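Local coordinates for protein chitinase (Paenibacillus sp. FPU-7, PDB 5GZT) that probably hydrolyses internal beta-1,4 linkages between N-acetylglucosamine units in chitin and chitodextrins, acting as an endochitinase, at residues G151-G155 and I156-S160; K246-A250 and G251-Y255; E321-K324 and W325-D328; P829-A832 and N833-Y836; D999-L1002 and T1003-K1007. All coordinates share one frame; numbering follows the deposited sequence.

Interaction 1: G151-G155 and I156-S160; sequences GKTEG and IAKDS
Ala157 O is gripped twice by Ser160: Ser160 OG comes within 2.6 Å of Ala157 O in the carbonyl plane, and Ser160 N joins it at 3.0 Å. The same hydroxyl is bonded to Gly143 N, which anchors this short 3-10 segment to the loop beside it. Just before it, the chain swings round in a type I turn from Gly155 to Lys158. The closing bond of that turn is long, with Lys158 N 3.3 Å from Gly155 O. The donor stands well above the carbonyl plane, so the bond does not use a lone pair.

The Lys158 side chain runs back over the strand the chain has just left. With CG beside the backbone N (chi1 -84°), its methylene carbons lie against main-chain atoms of the strand end: Lys158 CG sits only 3.0 Å from Gly155 O, and Lys158 CD is 3.2 Å from Thr153 O. It passes Thr153 at a slant, the OG1 hydroxyl of that threonine standing 3.8 Å from Lys158 CD. Strand 152-154 is the outermost of a stack of parallel strands, consistent with a beta-helix, and pairs with strand 131-137. The contact sits on the surface at that end of the stack. Here the carbonyls of Thr153 and Gly155 lie against the aliphatic part of a lysine, while Ala157 O, one residue back from that lysine, is fastened by a serine hydroxyl and N-H together.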
loop_
_atom_site.group_PDB
_atom_site.type_symbol
_atom_site.label_atom_id
_atom_site.label_comp_id
_atom_site.label_asym_id
_atom_site.label_seq_id
_atom_site.Cartn_x
_atom_site.Cartn_y
_atom_site.Cartn_z
ATOM N N GLY B 151 -27.526 -38.781 -15.055
ATOM C CA GLY B 151 -27.134 -37.419 -14.594
ATOM C C GLY B 151 -26.004 -36.831 -15.396
ATOM O O GLY B 151 -26.057 -35.674 -15.775
ATOM N N LYS B 152 -24.936 -37.615 -15.601
ATOM C CA LYS B 152 -23.866 -37.283 -16.597
ATOM C C LYS B 152 -23.544 -38.502 -17.469
ATOM O O LYS B 152 -23.706 -39.653 -17.016
ATOM C CB LYS B 152 -22.579 -36.852 -15.940
ATOM C CG LYS B 152 -22.699 -35.666 -14.992
ATOM C CD LYS B 152 -21.384 -35.444 -14.256
ATOM C CE LYS B 152 -21.091 -36.503 -13.194
ATOM N NZ LYS B 152 -19.884 -37.356 -13.507
ATOM N N THR B 153 -23.122 -38.253 -18.703
ATOM C CA THR B 153 -22.690 -39.333 -19.628
ATOM C C THR B 153 -21.240 -39.048 -20.034
ATOM O O THR B 153 -20.888 -37.891 -20.355
ATOM C CB THR B 153 -23.497 -39.407 -20.915
ATOM O OG1 THR B 153 -23.182 -38.252 -21.694
ATOM C CG2 THR B 153 -24.931 -39.464 -20.660
ATOM N N GLU B 154 -20.412 -40.087 -19.963
ATOM C CA GLU B 154 -19.031 -40.032 -20.423
ATOM C C GLU B 154 -18.795 -41.175 -21.467
ATOM O O GLU B 154 -19.701 -41.946 -21.789
ATOM C CB GLU B 154 -18.102 -40.244 -19.255
ATOM C CG GLU B 154 -18.045 -39.070 -18.307
ATOM C CD GLU B 154 -17.284 -39.380 -17.029
ATOM O OE1 GLU B 154 -16.908 -40.550 -16.783
ATOM O OE2 GLU B 154 -17.051 -38.427 -16.272
ATOM N N GLY B 155 -17.571 -41.238 -21.985
ATOM C CA GLY B 155 -17.096 -42.359 -22.814
ATOM C C GLY B 155 -17.206 -42.022 -24.239
ATOM O O GLY B 155 -17.889 -41.074 -24.594
ATOM N N ILE B 156 -16.532 -42.801 -25.094
ATOM C CA ILE B 156 -16.407 -42.458 -26.506
ATOM C C ILE B 156 -17.702 -42.426 -27.279
ATOM O O ILE B 156 -17.826 -41.712 -28.301
ATOM C CB ILE B 156 -15.384 -43.449 -27.190
ATOM C CG1 ILE B 156 -14.805 -42.853 -28.451
ATOM C CG2 ILE B 156 -16.016 -44.806 -27.509
ATOM C CD1 ILE B 156 -13.726 -43.759 -29.062
ATOM N N ALA B 157 -18.699 -43.214 -26.882
ATOM C CA ALA B 157 -19.947 -43.261 -27.645
ATOM C C ALA B 157 -21.136 -42.474 -26.929
ATOM O O ALA B 157 -22.338 -42.726 -27.224
ATOM C CB ALA B 157 -20.330 -44.707 -27.914
ATOM N N LYS B 158 -20.772 -41.576 -26.027
ATOM C CA LYS B 158 -21.681 -40.668 -25.273
ATOM C C LYS B 158 -22.820 -40.168 -26.072
ATOM O O LYS B 158 -23.956 -40.209 -25.593
ATOM C CB LYS B 158 -20.994 -39.349 -24.966
ATOM C CG LYS B 158 -20.154 -39.321 -23.787
ATOM C CD LYS B 158 -19.775 -37.902 -23.392
ATOM C CE LYS B 158 -19.420 -37.010 -24.542
ATOM N NZ LYS B 158 -18.753 -35.856 -23.922
ATOM N N ASP B 159 -22.475 -39.606 -27.245
ATOM C CA ASP B 159 -23.397 -38.832 -28.065
ATOM C C ASP B 159 -24.356 -39.662 -28.869
ATOM O O ASP B 159 -25.321 -39.119 -29.491
ATOM C CB ASP B 159 -22.654 -37.919 -29.060
ATOM C CG ASP B 159 -21.865 -36.850 -28.414
ATOM O OD1 ASP B 159 -22.250 -36.317 -27.360
ATOM O OD2 ASP B 159 -20.829 -36.501 -29.003
ATOM N N SER B 160 -24.115 -40.967 -28.869
ATOM C CA SER B 160 -25.027 -41.908 -29.506
ATOM C C SER B 160 -26.234 -42.386 -28.685
ATOM O O SER B 160 -27.092 -43.131 -29.213
ATOM C CB SER B 160 -24.233 -43.175 -29.905
ATOM O OG SER B 160 -23.981 -44.038 -28.759
#

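Interaction 2: K246-A250 and G251-Y255; sequences KGLAA and GTWLY
The indole of Trp253 lies with Leu248 over one face and the carbonyl of Ala249 at its edge. Leu248 CD1 stands 3.9 Å from the centroid of the six-membered ring and only 12° off the normal, a CH-pi contact. The leucine crosses the tryptophan side chain at about a right angle, and Leu248 CB also reaches Trp253 CZ2 at 3.5 Å. At the edge, Trp253 NE1 gives its hydrogen to Ala249 O across 2.8 Å. The N-H...O angle is 173°, and the oxygen lies exactly in the ring plane, while the donor lies in the carbonyl plane, so neither group has to tilt to meet the other.

A chi1 of -72° places CG beside the backbone N and sends the ring back from strand 251-261 toward the loop that leads into it. Leu197, Leu214 and Val275 also touch the Trp253 side chain, so the contact joins this loop to the neighbouring strands. Leu248 shares two of these neighbours, Leu197 and Val275. The straight bond to Ala249 O satisfies the indole N-H of the buried Trp253 and, with Leu248 on the face, should restrict the ring's rotation, pinning the loop to the strand it precedes.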
loop_
_atom_site.group_PDB
_atom_site.type_symbol
_atom_site.label_atom_id
_atom_site.label_comp_id
_atom_site.label_asym_id
_atom_site.label_seq_id
_atom_site.Cartn_x
_atom_site.Cartn_y
_atom_site.Cartn_z
ATOM N N LYS B 246 -15.041 8.428 -10.106
ATOM C CA LYS B 246 -13.589 8.224 -10.050
ATOM C C LYS B 246 -13.067 8.508 -8.674
ATOM O O LYS B 246 -13.670 9.282 -7.912
ATOM C CB LYS B 246 -12.880 9.169 -11.001
ATOM C CG LYS B 246 -13.112 8.736 -12.423
ATOM C CD LYS B 246 -12.635 9.752 -13.430
ATOM C CE LYS B 246 -12.993 9.208 -14.804
ATOM N NZ LYS B 246 -12.388 10.055 -15.855
ATOM N N GLY B 247 -11.914 7.914 -8.371
ATOM C CA GLY B 247 -11.144 8.312 -7.198
ATOM C C GLY B 247 -11.630 7.730 -5.888
ATOM O O GLY B 247 -11.481 8.358 -4.850
ATOM N N LEU B 248 -12.196 6.534 -5.909
ATOM C CA LEU B 248 -12.577 5.872 -4.648
ATOM C C LEU B 248 -11.342 5.410 -3.889
ATOM O O LEU B 248 -10.342 5.055 -4.501
ATOM C CB LEU B 248 -13.435 4.640 -4.926
ATOM C CG LEU B 248 -14.835 4.957 -5.510
ATOM C CD1 LEU B 248 -15.687 3.705 -5.512
ATOM C CD2 LEU B 248 -15.509 6.031 -4.713
ATOM N N ALA B 249 -11.462 5.333 -2.570
ATOM C CA ALA B 249 -10.379 4.860 -1.712
ATOM C C ALA B 249 -9.959 3.469 -2.088
ATOM O O ALA B 249 -10.803 2.578 -2.339
ATOM C CB ALA B 249 -10.770 4.881 -0.245
ATOM N N ALA B 250 -8.633 3.276 -2.128
ATOM C CA ALA B 250 -8.105 1.968 -2.439
ATOM C C ALA B 250 -8.496 0.970 -1.372
ATOM O O ALA B 250 -8.594 1.330 -0.174
ATOM C CB ALA B 250 -6.581 2.030 -2.567
ATOM N N GLY B 251 -8.703 -0.277 -1.813
ATOM C CA GLY B 251 -8.858 -1.426 -0.930
ATOM C C GLY B 251 -10.166 -2.173 -1.193
ATOM O O GLY B 251 -10.642 -2.228 -2.337
ATOM N N THR B 252 -10.742 -2.748 -0.138
ATOM C CA THR B 252 -11.914 -3.620 -0.307
ATOM C C THR B 252 -13.245 -2.854 -0.065
ATOM O O THR B 252 -13.420 -2.261 0.988
ATOM C CB THR B 252 -11.863 -4.828 0.587
ATOM O OG1 THR B 252 -10.706 -5.595 0.276
ATOM C CG2 THR B 252 -13.097 -5.705 0.322
ATOM N N TRP B 253 -14.103 -2.803 -1.091
ATOM C CA TRP B 253 -15.471 -2.214 -0.989
ATOM C C TRP B 253 -16.500 -3.322 -0.844
ATOM O O TRP B 253 -16.377 -4.375 -1.433
ATOM C CB TRP B 253 -15.829 -1.339 -2.192
ATOM C CG TRP B 253 -15.085 -0.074 -2.154
ATOM C CD1 TRP B 253 -13.738 0.052 -2.290
ATOM C CD2 TRP B 253 -15.596 1.251 -1.938
ATOM N NE1 TRP B 253 -13.381 1.371 -2.202
ATOM C CE2 TRP B 253 -14.493 2.132 -1.985
ATOM C CE3 TRP B 253 -16.875 1.792 -1.799
ATOM C CZ2 TRP B 253 -14.618 3.519 -1.825
ATOM C CZ3 TRP B 253 -17.007 3.185 -1.620
ATOM C CH2 TRP B 253 -15.885 4.027 -1.635
ATOM N N LEU B 254 -17.501 -3.073 -0.013
ATOM C CA LEU B 254 -18.645 -3.990 0.123
ATOM C C LEU B 254 -19.822 -3.348 -0.600
ATOM O O LEU B 254 -20.058 -2.137 -0.485
ATOM C CB LEU B 254 -18.933 -4.259 1.600
ATOM C CG LEU B 254 -17.768 -4.856 2.427
ATOM C CD1 LEU B 254 -18.128 -4.888 3.908
ATOM C CD2 LEU B 254 -17.395 -6.255 1.960
ATOM N N TYR B 255 -20.523 -4.132 -1.402
ATOM C CA TYR B 255 -21.717 -3.602 -2.068
ATOM C C TYR B 255 -22.964 -4.501 -1.883
ATOM O O TYR B 255 -22.848 -5.718 -1.717
ATOM C CB TYR B 255 -21.447 -3.325 -3.557
ATOM C CG TYR B 255 -21.235 -4.565 -4.384
ATOM C CD1 TYR B 255 -20.013 -5.219 -4.383
ATOM C CD2 TYR B 255 -22.255 -5.096 -5.156
ATOM C CE1 TYR B 255 -19.811 -6.374 -5.127
ATOM C CE2 TYR B 255 -22.061 -6.249 -5.909
ATOM C CZ TYR B 255 -20.841 -6.885 -5.897
ATOM O OH TYR B 255 -20.642 -8.038 -6.625
#

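Interaction 3: E321-K324 and W325-D328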
loop_
_atom_site.group_PDB
_atom_site.type_symbol
_atom_site.label_atom_id
_atom_site.label_comp_id
_atom_site.label_asym_id
_atom_site.label_seq_id
_atom_site.Cartn_x
_atom_site.Cartn_y
_atom_site.Cartn_z
ATOM N N GLU B 321 8.622 -12.219 22.243
ATOM C CA GLU B 321 8.315 -13.522 22.827
ATOM C C GLU B 321 8.729 -14.686 22.003
ATOM O O GLU B 321 8.366 -15.807 22.326
ATOM C CB GLU B 321 6.829 -13.574 23.092
ATOM C CG GLU B 321 6.407 -12.459 24.061
ATOM C CD GLU B 321 4.978 -12.588 24.569
ATOM O OE1 GLU B 321 4.503 -13.745 24.778
ATOM O OE2 GLU B 321 4.333 -11.526 24.753
ATOM N N ASP B 322 9.477 -14.453 20.934
ATOM C CA ASP B 322 9.882 -15.530 20.001
ATOM C C ASP B 322 11.343 -15.796 20.215
ATOM O O ASP B 322 12.179 -14.997 19.768
ATOM C CB ASP B 322 9.654 -15.133 18.508
ATOM C CG ASP B 322 10.058 -16.232 17.539
ATOM O OD1 ASP B 322 10.396 -17.341 18.001
ATOM O OD2 ASP B 322 10.012 -16.023 16.301
ATOM N N ALA B 323 11.666 -16.923 20.854
ATOM C CA ALA B 323 13.047 -17.162 21.329
ATOM C C ALA B 323 13.990 -17.431 20.205
ATOM O O ALA B 323 15.191 -17.237 20.359
ATOM C CB ALA B 323 13.126 -18.325 22.311
ATOM N N LYS B 324 13.458 -17.950 19.102
ATOM C CA LYS B 324 14.240 -18.199 17.908
ATOM C C LYS B 324 14.914 -16.895 17.481
ATOM O O LYS B 324 16.068 -16.902 17.129
ATOM C CB LYS B 324 13.308 -18.717 16.813
ATOM C CG LYS B 324 13.924 -18.894 15.430
ATOM C CD LYS B 324 14.683 -20.184 15.290
ATOM C CE LYS B 324 15.952 -19.975 14.504
ATOM N NZ LYS B 324 16.681 -21.260 14.355
ATOM N N TRP B 325 14.173 -15.805 17.586
ATOM C CA TRP B 325 14.633 -14.480 17.308
ATOM C C TRP B 325 15.521 -13.894 18.463
ATOM O O TRP B 325 16.676 -13.475 18.229
ATOM C CB TRP B 325 13.434 -13.568 17.074
ATOM C CG TRP B 325 13.847 -12.280 16.559
ATOM C CD1 TRP B 325 14.521 -12.063 15.376
ATOM C CD2 TRP B 325 13.685 -10.999 17.172
ATOM N NE1 TRP B 325 14.766 -10.725 15.229
ATOM C CE2 TRP B 325 14.274 -10.047 16.305
ATOM C CE3 TRP B 325 13.141 -10.558 18.366
ATOM C CZ2 TRP B 325 14.288 -8.691 16.577
ATOM C CZ3 TRP B 325 13.145 -9.174 18.624
ATOM C CH2 TRP B 325 13.721 -8.274 17.745
ATOM N N THR B 326 14.988 -13.854 19.681
ATOM C CA THR B 326 15.665 -13.133 20.799
ATOM C C THR B 326 16.949 -13.772 21.229
ATOM O O THR B 326 17.792 -13.051 21.730
ATOM C CB THR B 326 14.799 -12.964 22.064
ATOM O OG1 THR B 326 14.302 -14.244 22.505
ATOM C CG2 THR B 326 13.631 -12.023 21.764
ATOM N N GLU B 327 17.093 -15.081 20.999
ATOM C CA GLU B 327 18.249 -15.870 21.419
ATOM C C GLU B 327 19.137 -16.289 20.252
ATOM O O GLU B 327 19.964 -17.187 20.386
ATOM C CB GLU B 327 17.787 -17.116 22.201
ATOM C CG GLU B 327 16.721 -16.873 23.299
ATOM C CD GLU B 327 17.032 -15.684 24.207
ATOM O OE1 GLU B 327 18.225 -15.496 24.517
ATOM O OE2 GLU B 327 16.113 -14.925 24.636
ATOM N N ASP B 328 18.992 -15.632 19.103
ATOM C CA ASP B 328 19.914 -15.830 17.954
ATOM C C ASP B 328 21.339 -15.812 18.502
ATOM O O ASP B 328 21.745 -14.786 19.064
ATOM C CB ASP B 328 19.700 -14.720 16.893
ATOM C CG ASP B 328 20.487 -14.937 15.611
ATOM O OD1 ASP B 328 21.421 -15.741 15.640
ATOM O OD2 ASP B 328 20.178 -14.285 14.573
#
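Thr326 has its OG1 between the backbone N and the carbonyl carbon (chi1 54°), which turns the Thr326 OG1 hydroxyl back to within 3.4 Å of Ala323 CA. Glu327 has CG beside its backbone N and bends at chi2 (-47°), so the chain folds over the helix and lays Glu327 CG 3.3 Å from Ala323 O, with the CB of Ala323 alongside. That fold also brings the carboxylate within range of the threonine: Thr326 OG1 donates to Glu327 OE2 at 2.9 Å, meeting the oxygen from above the carboxylate plane. The other oxygen of Glu327, OE1, forms a salt bridge with Arg340.

Asp322 sits at the N-cap of the single-turn helix 323-326. Asp322 OD1 accepts from Lys324 N, 3.3 Å away, in a weak capping bond, while OD2 is held by a salt bridge to Arg310. The main-chain oxygen Asp322 O takes Thr326 N at 3.0 Å and 165°, the donor lying in the carbonyl plane, and receives a weak second bond from Trp325 N. Glu327 N closes the turn on Ala323 O at 2.9 Å.

The indole of Trp325 makes a cation-pi contact with Arg339 and touches Trp286. Asp322 and Glu327 each work twice, inside the turn and on an arginine outside it. The nearby positive charge would be expected to keep these two carboxylates ionised, and the little helix is fastened to strand 303-312 at its start and to helix 333-340 at its end.

Interaction 4: P829-A832 and N833-Y836; sequences PDDA and NFAY
Pro829 stands at the N-cap of helix 830-843, and its carbonyl oxygen opens the run of main-chain bonds: Asn833 N reaches Pro829 O at 2.9 Å. Next, Phe834 N meets Asp830 O at 2.8 Å. That same oxygen lies over one face of the Phe834 ring, 3.2 Å above its plane and toward the rim. Asp831 O takes Ala835 N at 3.1 Å, with a weak extra bond from Phe834 N, and Ala832 O takes Tyr836 N at 2.9 Å.

The polar ends of the side chains are satisfied by neighbouring strands and loops. Asn833, its CG beside the backbone N (chi1 -74°), lies alongside the Pro829 ring; its OD1 accepts from Trp776 N and its ND2 is bonded to Val774 O and Tyr793 OH. Tyr793 also bonds to Asp830 OD1, while Asp830 OD2 is bonded to Asn828 ND2. Asp831 OD1 pairs with Lys805, and Tyr836 OH is tied to Val783 N. Asp830 CB meanwhile rests 3.9 Å from Phe834 CZ, and that ring packs edge-to-face with Tyr793. These are the N-terminal turns of an outer helix in a family 18 TIM barrel, leading into the parallel strand 848-854.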
loop_
_atom_site.group_PDB
_atom_site.type_symbol
_atom_site.label_atom_id
_atom_site.label_comp_id
_atom_site.label_asym_id
_atom_site.label_seq_id
_atom_site.Cartn_x
_atom_site.Cartn_y
_atom_site.Cartn_z
ATOM N N PRO B 829 11.724 58.911 18.321
ATOM C CA PRO B 829 12.941 59.594 17.968
ATOM C C PRO B 829 13.422 59.420 16.519
ATOM O O PRO B 829 14.563 59.117 16.289
ATOM C CB PRO B 829 13.949 58.996 18.959
ATOM C CG PRO B 829 13.481 57.599 19.135
ATOM C CD PRO B 829 11.974 57.706 19.116
ATOM N N ASP B 830 12.581 59.784 15.550
ATOM C CA ASP B 830 12.850 59.527 14.122
ATOM C C ASP B 830 13.922 60.429 13.665
ATOM O O ASP B 830 14.934 59.945 13.131
ATOM C CB ASP B 830 11.568 59.648 13.286
ATOM C CG ASP B 830 10.615 58.534 13.553
ATOM O OD1 ASP B 830 10.965 57.333 13.247
ATOM O OD2 ASP B 830 9.515 58.809 14.087
ATOM N N ASP B 831 13.812 61.741 13.935
ATOM C CA ASP B 831 14.880 62.618 13.473
ATOM C C ASP B 831 16.256 62.261 14.042
ATOM O O ASP B 831 17.247 62.342 13.328
ATOM C CB ASP B 831 14.615 64.084 13.852
ATOM C CG ASP B 831 13.597 64.765 12.958
ATOM O OD1 ASP B 831 13.333 64.358 11.794
ATOM O OD2 ASP B 831 13.069 65.785 13.404
ATOM N N ALA B 832 16.335 61.988 15.347
ATOM C CA ALA B 832 17.627 61.558 15.941
ATOM C C ALA B 832 18.120 60.260 15.281
ATOM O O ALA B 832 19.281 60.126 14.974
ATOM C CB ALA B 832 17.511 61.355 17.442
ATOM N N ASN B 833 17.220 59.307 15.101
ATOM C CA ASN B 833 17.601 58.058 14.352
ATOM C C ASN B 833 18.072 58.318 12.946
ATOM O O ASN B 833 19.013 57.656 12.518
ATOM C CB ASN B 833 16.494 57.061 14.343
ATOM C CG ASN B 833 16.335 56.407 15.666
ATOM O OD1 ASN B 833 17.317 56.313 16.417
ATOM N ND2 ASN B 833 15.149 55.842 15.929
ATOM N N PHE B 834 17.519 59.307 12.239
ATOM C CA PHE B 834 17.963 59.547 10.923
ATOM C C PHE B 834 19.349 60.173 10.964
ATOM O O PHE B 834 20.174 59.880 10.051
ATOM C CB PHE B 834 17.015 60.471 10.097
ATOM C CG PHE B 834 15.563 59.951 9.946
ATOM C CD1 PHE B 834 15.263 58.581 9.884
ATOM C CD2 PHE B 834 14.510 60.843 9.851
ATOM C CE1 PHE B 834 13.966 58.162 9.743
ATOM C CE2 PHE B 834 13.207 60.399 9.746
ATOM C CZ PHE B 834 12.939 59.071 9.643
ATOM N N ALA B 835 19.652 61.023 11.960
ATOM C CA ALA B 835 21.042 61.524 12.033
ATOM C C ALA B 835 21.971 60.406 12.395
ATOM O O ALA B 835 23.086 60.335 11.892
ATOM C CB ALA B 835 21.187 62.642 13.072
ATOM N N TYR B 836 21.527 59.492 13.244
ATOM C CA TYR B 836 22.361 58.304 13.578
ATOM C C TYR B 836 22.672 57.438 12.347
ATOM O O TYR B 836 23.823 57.115 12.060
ATOM C CB TYR B 836 21.688 57.440 14.654
ATOM C CG TYR B 836 22.520 56.242 15.098
ATOM C CD1 TYR B 836 23.706 56.406 15.822
ATOM C CD2 TYR B 836 22.128 54.926 14.746
ATOM C CE1 TYR B 836 24.464 55.269 16.201
ATOM C CE2 TYR B 836 22.841 53.817 15.132
ATOM C CZ TYR B 836 24.025 53.963 15.850
ATOM O OH TYR B 836 24.724 52.800 16.179
#

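Interaction 5: D999-L1002 and T1003-K1007; sequences DSVL and TAYRK
Thr1003 and Arg1006 both turn back on the carbonyls of the preceding turn in helix 998-1007, one of the helices that surround the strands of the second family 18 TIM barrel, between the parallel strands 964-967 and 1015-1020. Thr1003 keeps OG1 beside its backbone N (chi1 -61°), and Thr1003 OG1 donates to Asp999 O at 2.7 Å. Thr1003 N bonds to the same Asp999 O at 2.9 Å, from the opposite face of the carbonyl plane, so one main-chain acceptor is held by two donors of a single residue.

Arg1006 repeats the scheme three residues on. Its chain is bent at chi3 (-70°), which brings Arg1006 NE to 3.0 Å from Leu1002 O; the N-H points almost straight at the oxygen, at 171°, yet it arrives from above the carbonyl plane. Arg1006 N takes the other face of that carbonyl. With NE committed, the guanidinium passes edge-on beside the Leu1002 backbone and directs NH1 to Gln1106 and NH2 to the hydroxyl of Tyr1102, which also binds Asp999 OD1.

On the barrel side, Val1001 and Tyr1005 run side by side and point the same way, with Val1001 CG1 3.9 Å from Tyr1005 CE1. Tyr1005 OH is bonded to Ala944 O and Ser943 OG, linking the helix to the end of strand 938-943. Where the side chains of Asp999 and Thr1003 lie side by side, pointing the same way, one water bridges them, donating to Asp999 OD2 and to Thr1003 OG1, 2.8 Å from each.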
loop_
_atom_site.group_PDB
_atom_site.type_symbol
_atom_site.label_atom_id
_atom_site.label_comp_id
_atom_site.label_asym_id
_atom_site.label_seq_id
_atom_site.Cartn_x
_atom_site.Cartn_y
_atom_site.Cartn_z
ATOM N N ASP B 999 13.323 26.242 3.851
ATOM C CA ASP B 999 13.469 25.407 2.658
ATOM C C ASP B 999 12.165 25.275 1.968
ATOM O O ASP B 999 12.095 25.513 0.734
ATOM C CB ASP B 999 14.082 24.009 3.051
ATOM C CG ASP B 999 14.304 23.119 1.870
ATOM O OD1 ASP B 999 14.905 23.578 0.878
ATOM O OD2 ASP B 999 13.779 21.987 1.880
ATOM N N SER B 1000 11.102 24.894 2.687
ATOM C CA SER B 1000 9.825 24.665 2.041
ATOM C C SER B 1000 9.245 25.971 1.515
ATOM O O SER B 1000 8.736 25.998 0.366
ATOM C CB SER B 1000 8.775 24.024 2.952
ATOM O OG SER B 1000 8.295 24.902 3.944
ATOM N N VAL B 1001 9.388 27.035 2.287
ATOM C CA VAL B 1001 8.834 28.357 1.838
ATOM C C VAL B 1001 9.552 28.929 0.619
ATOM O O VAL B 1001 8.960 29.308 -0.419
ATOM C CB VAL B 1001 8.889 29.360 3.001
ATOM C CG1 VAL B 1001 8.435 30.727 2.538
ATOM C CG2 VAL B 1001 7.995 28.920 4.087
ATOM N N LEU B 1002 10.875 28.908 0.707
ATOM C CA LEU B 1002 11.688 29.465 -0.388
ATOM C C LEU B 1002 11.663 28.591 -1.615
ATOM O O LEU B 1002 11.693 29.121 -2.778
ATOM C CB LEU B 1002 13.056 29.752 0.115
ATOM C CG LEU B 1002 13.083 30.777 1.220
ATOM C CD1 LEU B 1002 14.449 30.788 1.879
ATOM C CD2 LEU B 1002 12.763 32.149 0.682
ATOM N N THR B 1003 11.431 27.261 -1.444
ATOM C CA THR B 1003 11.115 26.460 -2.607
ATOM C C THR B 1003 9.816 26.842 -3.256
ATOM O O THR B 1003 9.746 26.911 -4.510
ATOM C CB THR B 1003 11.124 24.939 -2.240
ATOM O OG1 THR B 1003 12.433 24.629 -1.797
ATOM C CG2 THR B 1003 10.782 24.043 -3.385
ATOM N N ALA B 1004 8.754 27.025 -2.472
ATOM C CA ALA B 1004 7.497 27.410 -3.012
ATOM C C ALA B 1004 7.587 28.749 -3.700
ATOM O O ALA B 1004 6.978 28.939 -4.711
ATOM C CB ALA B 1004 6.443 27.496 -1.943
ATOM N N TYR B 1005 8.348 29.691 -3.184
ATOM C CA TYR B 1005 8.533 30.965 -3.961
ATOM C C TYR B 1005 9.179 30.710 -5.333
ATOM O O TYR B 1005 8.789 31.269 -6.422
ATOM C CB TYR B 1005 9.390 31.972 -3.177
ATOM C CG TYR B 1005 8.628 32.858 -2.221
ATOM C CD1 TYR B 1005 7.945 32.340 -1.122
ATOM C CD2 TYR B 1005 8.654 34.237 -2.371
ATOM C CE1 TYR B 1005 7.237 33.165 -0.237
ATOM C CE2 TYR B 1005 7.953 35.068 -1.487
ATOM C CZ TYR B 1005 7.261 34.560 -0.451
ATOM O OH TYR B 1005 6.645 35.448 0.404
ATOM N N ARG B 1006 10.150 29.819 -5.321
ATOM C CA ARG B 1006 10.833 29.478 -6.564
ATOM C C ARG B 1006 9.940 28.747 -7.520
ATOM O O ARG B 1006 10.050 29.002 -8.741
ATOM C CB ARG B 1006 12.167 28.711 -6.316
ATOM C CG ARG B 1006 13.306 29.673 -5.909
ATOM C CD ARG B 1006 14.550 28.934 -5.352
ATOM N NE ARG B 1006 14.256 28.372 -4.054
ATOM C CZ ARG B 1006 15.131 27.638 -3.351
ATOM N NH1 ARG B 1006 16.380 27.417 -3.802
ATOM N NH2 ARG B 1006 14.774 27.144 -2.175
ATOM N N LYS B 1007 9.066 27.882 -6.998
ATOM C CA LYS B 1007 8.119 27.193 -7.890
ATOM C C LYS B 1007 7.064 28.129 -8.500
ATOM O O LYS B 1007 6.566 27.838 -9.565
ATOM C CB LYS B 1007 7.375 26.041 -7.227
ATOM C CG LYS B 1007 8.234 24.906 -6.668
ATOM C CD LYS B 1007 9.045 24.164 -7.698
ATOM C CE LYS B 1007 9.609 22.885 -7.055
ATOM N NZ LYS B 1007 10.784 22.397 -7.849
HETATM O O HOH W 1 12.321 22.171 -0.510
#

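Overall arrangement
All five contacts are local, and none touches another; the closest pair, interactions 2 and 5, still leaves about 25 Å between nearest atoms. Only interaction 1 is a surface contact; it lies at the end of the N-terminal stack of strands and lays a lysine chain on main-chain carbonyls. Interactions 2 to 5 are partly buried. Interaction 2 is built round an indole held by face and edge. Interactions 3, 4 and 5 sit on helices of family 18 domains, interaction 3 in the first and interactions 4 and 5 in the second. To their main-chain bonds interaction 3 adds outside arginines, interaction 4 an outside lysine with amide and hydroxyl partners, and interaction 5 side-chain donors folded back to helix carbonyls.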